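Long-range contact in dTDP-glucose 4,6-dehydratase (PDB 5U4Q), which probably removes water from dTDP-glucose to give the 4-keto-6-deoxy sugar, using a bound NAD as its redox cofactor: residues H166-R180 against T253-N265. Residues are numbered along the deposited sequence; the frame is centred on the assembly and turned at random. Where two conformers were deposited one is given.
Sequences HTYSHLYGIPTTGLR and TSSAPYRVYNIGN
Parallel strand pairing inside the Rossmann-type sheet pairs T176-R180 with Y258-N262, and the helix leading into the first strand adds a second layer to the contact. Six backbone hydrogen bonds alternate across the pair, from T176 N to P257 O (3.0 Å) through to I263 N to R180 O. P257, the centre of an inverse gamma turn, opens the ladder.

On the face carrying Y258 and V260, H166 reaches over Y258. With its CG anti to the backbone N (chi1 -176°), the imidazole presents its CD2 edge to one face of the phenol ring, a T-shaped pair with planes at 86° and CD2 of H166 3.6 Å from CD2 of Y258. CB of H166 adds a CH-pi contact over the same ring. Next to CD2 on the same imidazole edge, NE2 hydrogen-bonds to OG of S254 (2.7 Å); that OG accepts from A256 N in an ST turn. ND1 of H166 donates to P150 O of the second subunit. One helical turn after H166, CA of H170 rests 3.6 Å from CB of A256. S169 OG donates to I174 O, tying the last turn of the helix to the loop that follows.

Farther along, the extended R180 side chain crosses V260 at about a right angle, NE 3.4 Å from CG1, and its guanidinium continues to a salt bridge with E162. On the other face, L179 meets I263 and T177 CG2 touches the edge of Y261.

Strand 123-129 pairs with the other edge of strand 176-185; helices 223-234 and 306-312 pack on the face carrying L179 and Y261.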
# COMPACT_ATOMS: atom_id res chain seq x y z
N HIS A 166 -5.27 -9.46 -1.26
CA HIS A 166 -6.73 -9.63 -1.36
C HIS A 166 -7.16 -9.65 -2.83
O HIS A 166 -7.92 -10.53 -3.25
CB HIS A 166 -7.50 -8.53 -0.67
CG HIS A 166 -8.96 -8.77 -0.71
ND1 HIS A 166 -9.78 -8.25 -1.69
CD2 HIS A 166 -9.73 -9.62 0.02
CE1 HIS A 166 -11.00 -8.75 -1.54
NE2 HIS A 166 -11.00 -9.57 -0.50
N THR A 167 -6.66 -8.69 -3.61
CA THR A 167 -7.02 -8.64 -5.04
C THR A 167 -6.58 -9.89 -5.83
O THR A 167 -7.31 -10.36 -6.68
CB THR A 167 -6.48 -7.38 -5.78
OG1 THR A 167 -5.08 -7.48 -5.98
CG2 THR A 167 -6.79 -6.12 -5.07
N TYR A 168 -5.41 -10.43 -5.54
CA TYR A 168 -4.93 -11.62 -6.23
C TYR A 168 -5.70 -12.87 -5.80
O TYR A 168 -5.97 -13.76 -6.64
CB TYR A 168 -3.40 -11.74 -6.10
CG TYR A 168 -2.70 -10.99 -7.21
CD1 TYR A 168 -2.87 -9.62 -7.37
CD2 TYR A 168 -1.92 -11.66 -8.13
CE1 TYR A 168 -2.29 -8.94 -8.43
CE2 TYR A 168 -1.31 -10.98 -9.18
CZ TYR A 168 -1.52 -9.63 -9.34
OH TYR A 168 -0.96 -8.93 -10.39
N SER A 169 -6.01 -12.97 -4.52
CA SER A 169 -6.86 -14.08 -4.03
C SER A 169 -8.23 -14.02 -4.70
O SER A 169 -8.77 -15.04 -5.12
CB SER A 169 -7.05 -14.03 -2.52
OG SER A 169 -5.83 -14.35 -1.87
N HIS A 170 -8.80 -12.82 -4.77
CA HIS A 170 -10.11 -12.64 -5.36
C HIS A 170 -10.14 -12.97 -6.86
O HIS A 170 -11.01 -13.75 -7.33
CB HIS A 170 -10.62 -11.21 -5.15
CG HIS A 170 -11.87 -10.93 -5.90
ND1 HIS A 170 -13.11 -11.38 -5.50
CD2 HIS A 170 -12.06 -10.29 -7.09
CE1 HIS A 170 -14.02 -10.99 -6.39
NE2 HIS A 170 -13.41 -10.35 -7.36
N LEU A 171 -9.23 -12.37 -7.60
CA LEU A 171 -9.21 -12.51 -9.06
C LEU A 171 -8.72 -13.84 -9.57
O LEU A 171 -9.23 -14.34 -10.58
CB LEU A 171 -8.32 -11.43 -9.68
CG LEU A 171 -8.87 -10.01 -9.62
CD1 LEU A 171 -7.80 -9.04 -10.07
CD2 LEU A 171 -10.12 -9.85 -10.47
N TYR A 172 -7.71 -14.41 -8.89
CA TYR A 172 -7.03 -15.57 -9.44
C TYR A 172 -7.11 -16.82 -8.57
O TYR A 172 -6.58 -17.88 -8.95
CB TYR A 172 -5.58 -15.23 -9.73
CG TYR A 172 -5.41 -13.95 -10.47
CD1 TYR A 172 -5.96 -13.81 -11.74
CD2 TYR A 172 -4.73 -12.86 -9.92
CE1 TYR A 172 -5.80 -12.63 -12.45
CE2 TYR A 172 -4.57 -11.68 -10.62
CZ TYR A 172 -5.13 -11.56 -11.88
OH TYR A 172 -5.00 -10.37 -12.58
N GLY A 173 -7.72 -16.67 -7.40
CA GLY A 173 -7.92 -17.79 -6.48
C GLY A 173 -6.66 -18.26 -5.77
O GLY A 173 -6.64 -19.37 -5.24
N ILE A 174 -5.62 -17.44 -5.77
CA ILE A 174 -4.38 -17.78 -5.09
C ILE A 174 -4.65 -17.66 -3.59
O ILE A 174 -4.98 -16.57 -3.12
CB ILE A 174 -3.26 -16.78 -5.44
CG1 ILE A 174 -3.06 -16.72 -6.96
CG2 ILE A 174 -1.96 -17.19 -4.73
CD1 ILE A 174 -2.36 -15.46 -7.44
N PRO A 175 -4.49 -18.75 -2.82
CA PRO A 175 -4.73 -18.61 -1.40
C PRO A 175 -3.62 -17.83 -0.72
O PRO A 175 -2.46 -18.11 -0.96
CB PRO A 175 -4.79 -20.06 -0.91
CG PRO A 175 -5.12 -20.85 -2.17
CD PRO A 175 -4.28 -20.16 -3.18
N THR A 176 -3.99 -16.82 0.06
CA THR A 176 -2.98 -15.98 0.72
C THR A 176 -3.25 -15.87 2.19
O THR A 176 -4.42 -15.72 2.63
CB THR A 176 -2.89 -14.57 0.10
OG1 THR A 176 -4.12 -13.84 0.29
CG2 THR A 176 -2.56 -14.63 -1.38
N THR A 177 -2.17 -15.96 2.98
CA THR A 177 -2.22 -15.75 4.41
C THR A 177 -1.13 -14.74 4.82
O THR A 177 0.07 -15.00 4.66
CB THR A 177 -2.01 -17.05 5.22
OG1 THR A 177 -2.95 -18.04 4.81
CG2 THR A 177 -2.19 -16.77 6.72
N GLY A 178 -1.56 -13.58 5.34
CA GLY A 178 -0.64 -12.60 5.87
C GLY A 178 -0.49 -12.74 7.37
O GLY A 178 -1.45 -13.04 8.08
N LEU A 179 0.71 -12.52 7.86
CA LEU A 179 1.01 -12.66 9.30
C LEU A 179 1.54 -11.35 9.84
O LEU A 179 2.60 -10.89 9.41
CB LEU A 179 2.03 -13.77 9.50
CG LEU A 179 1.60 -15.16 9.07
CD1 LEU A 179 2.76 -16.13 9.20
CD2 LEU A 179 0.41 -15.66 9.87
N ARG A 180 0.80 -10.72 10.74
CA ARG A 180 1.17 -9.47 11.37
C ARG A 180 2.09 -9.77 12.54
O ARG A 180 1.63 -10.11 13.63
CB ARG A 180 -0.05 -8.64 11.82
CG ARG A 180 -0.86 -8.11 10.66
CD ARG A 180 -2.13 -7.42 11.12
NE ARG A 180 -2.93 -6.98 9.97
CZ ARG A 180 -4.16 -6.50 10.07
NH1 ARG A 180 -4.74 -6.40 11.25
NH2 ARG A 180 -4.83 -6.13 8.99
N THR A 253 -10.49 -11.08 6.63
CA THR A 253 -11.19 -12.21 6.07
C THR A 253 -11.82 -11.76 4.74
O THR A 253 -11.78 -10.57 4.43
CB THR A 253 -12.32 -12.64 7.03
OG1 THR A 253 -13.12 -11.50 7.37
CG2 THR A 253 -11.71 -13.23 8.31
N SER A 254 -12.38 -12.70 3.97
CA SER A 254 -13.04 -12.36 2.68
C SER A 254 -13.84 -13.53 2.13
O SER A 254 -13.77 -14.64 2.65
CB SER A 254 -11.96 -11.98 1.63
OG SER A 254 -12.54 -11.66 0.34
N SER A 255 -14.60 -13.29 1.07
CA SER A 255 -15.17 -14.36 0.29
C SER A 255 -14.07 -15.03 -0.53
O SER A 255 -14.20 -16.18 -0.95
CB SER A 255 -16.28 -13.85 -0.64
OG SER A 255 -15.86 -12.71 -1.35
N ALA A 256 -13.00 -14.28 -0.81
CA ALA A 256 -11.83 -14.82 -1.50
C ALA A 256 -11.02 -15.66 -0.50
O ALA A 256 -11.18 -15.48 0.71
CB ALA A 256 -10.98 -13.68 -2.01
N PRO A 257 -10.13 -16.52 -1.01
CA PRO A 257 -9.26 -17.36 -0.12
C PRO A 257 -8.09 -16.50 0.41
O PRO A 257 -6.94 -16.68 0.03
CB PRO A 257 -8.78 -18.47 -1.06
CG PRO A 257 -8.80 -17.83 -2.41
CD PRO A 257 -10.00 -16.94 -2.41
N TYR A 258 -8.45 -15.59 1.31
CA TYR A 258 -7.58 -14.55 1.85
C TYR A 258 -7.76 -14.48 3.35
O TYR A 258 -8.89 -14.39 3.85
CB TYR A 258 -7.98 -13.21 1.25
CG TYR A 258 -7.60 -11.94 2.01
CD1 TYR A 258 -6.41 -11.26 1.73
CD2 TYR A 258 -8.46 -11.37 2.96
CE1 TYR A 258 -6.07 -10.09 2.41
CE2 TYR A 258 -8.14 -10.19 3.63
CZ TYR A 258 -6.94 -9.54 3.33
OH TYR A 258 -6.63 -8.37 4.01
N ARG A 259 -6.65 -14.50 4.08
CA ARG A 259 -6.69 -14.37 5.54
C ARG A 259 -5.49 -13.62 6.05
O ARG A 259 -4.40 -13.71 5.48
CB ARG A 259 -6.66 -15.74 6.23
CG ARG A 259 -7.93 -16.56 6.14
CD ARG A 259 -9.07 -15.93 6.92
NE ARG A 259 -10.21 -16.85 6.96
CZ ARG A 259 -11.03 -17.07 5.94
NH1 ARG A 259 -12.02 -17.94 6.08
NH2 ARG A 259 -10.85 -16.44 4.79
N VAL A 260 -5.69 -12.89 7.16
CA VAL A 260 -4.62 -12.17 7.85
C VAL A 260 -4.77 -12.54 9.34
O VAL A 260 -5.88 -12.57 9.86
CB VAL A 260 -4.62 -10.64 7.65
CG1 VAL A 260 -3.48 -10.02 8.46
CG2 VAL A 260 -4.50 -10.28 6.17
N TYR A 261 -3.65 -12.88 9.98
CA TYR A 261 -3.62 -13.20 11.40
C TYR A 261 -2.53 -12.42 12.14
O TYR A 261 -1.44 -12.19 11.61
CB TYR A 261 -3.29 -14.68 11.62
CG TYR A 261 -4.32 -15.62 11.04
CD1 TYR A 261 -5.55 -15.85 11.68
CD2 TYR A 261 -4.07 -16.29 9.85
CE1 TYR A 261 -6.49 -16.69 11.12
CE2 TYR A 261 -5.01 -17.12 9.27
CZ TYR A 261 -6.22 -17.32 9.91
OH TYR A 261 -7.14 -18.16 9.33
N ASN A 262 -2.83 -12.04 13.38
CA ASN A 262 -1.76 -11.60 14.28
C ASN A 262 -0.96 -12.82 14.71
O ASN A 262 -1.50 -13.90 14.92
CB ASN A 262 -2.31 -10.99 15.57
CG ASN A 262 -2.90 -9.62 15.39
OD1 ASN A 262 -2.52 -8.85 14.52
ND2 ASN A 262 -3.80 -9.28 16.30
N ILE A 263 0.34 -12.64 14.84
CA ILE A 263 1.21 -13.71 15.37
C ILE A 263 2.10 -13.07 16.45
O ILE A 263 2.80 -12.11 16.19
CB ILE A 263 1.99 -14.40 14.24
CG1 ILE A 263 2.81 -15.57 14.80
CG2 ILE A 263 2.88 -13.43 13.48
CD1 ILE A 263 3.47 -16.38 13.71
N GLY A 264 2.04 -13.60 17.65
CA GLY A 264 2.77 -12.99 18.76
C GLY A 264 2.58 -13.71 20.09
O GLY A 264 2.09 -14.83 20.12
N ASN A 265 2.94 -13.03 21.17
CA ASN A 265 3.00 -13.69 22.49
C ASN A 265 2.20 -12.90 23.52
O ASN A 265 2.51 -11.74 23.80
CB ASN A 265 4.49 -13.80 22.91
CG ASN A 265 4.72 -14.51 24.25
OD1 ASN A 265 3.78 -15.01 24.89
ND2 ASN A 265 5.98 -14.56 24.67
O HOH W 1 -14.22 -13.13 -3.67
O HOH W 2 -3.66 -12.56 2.83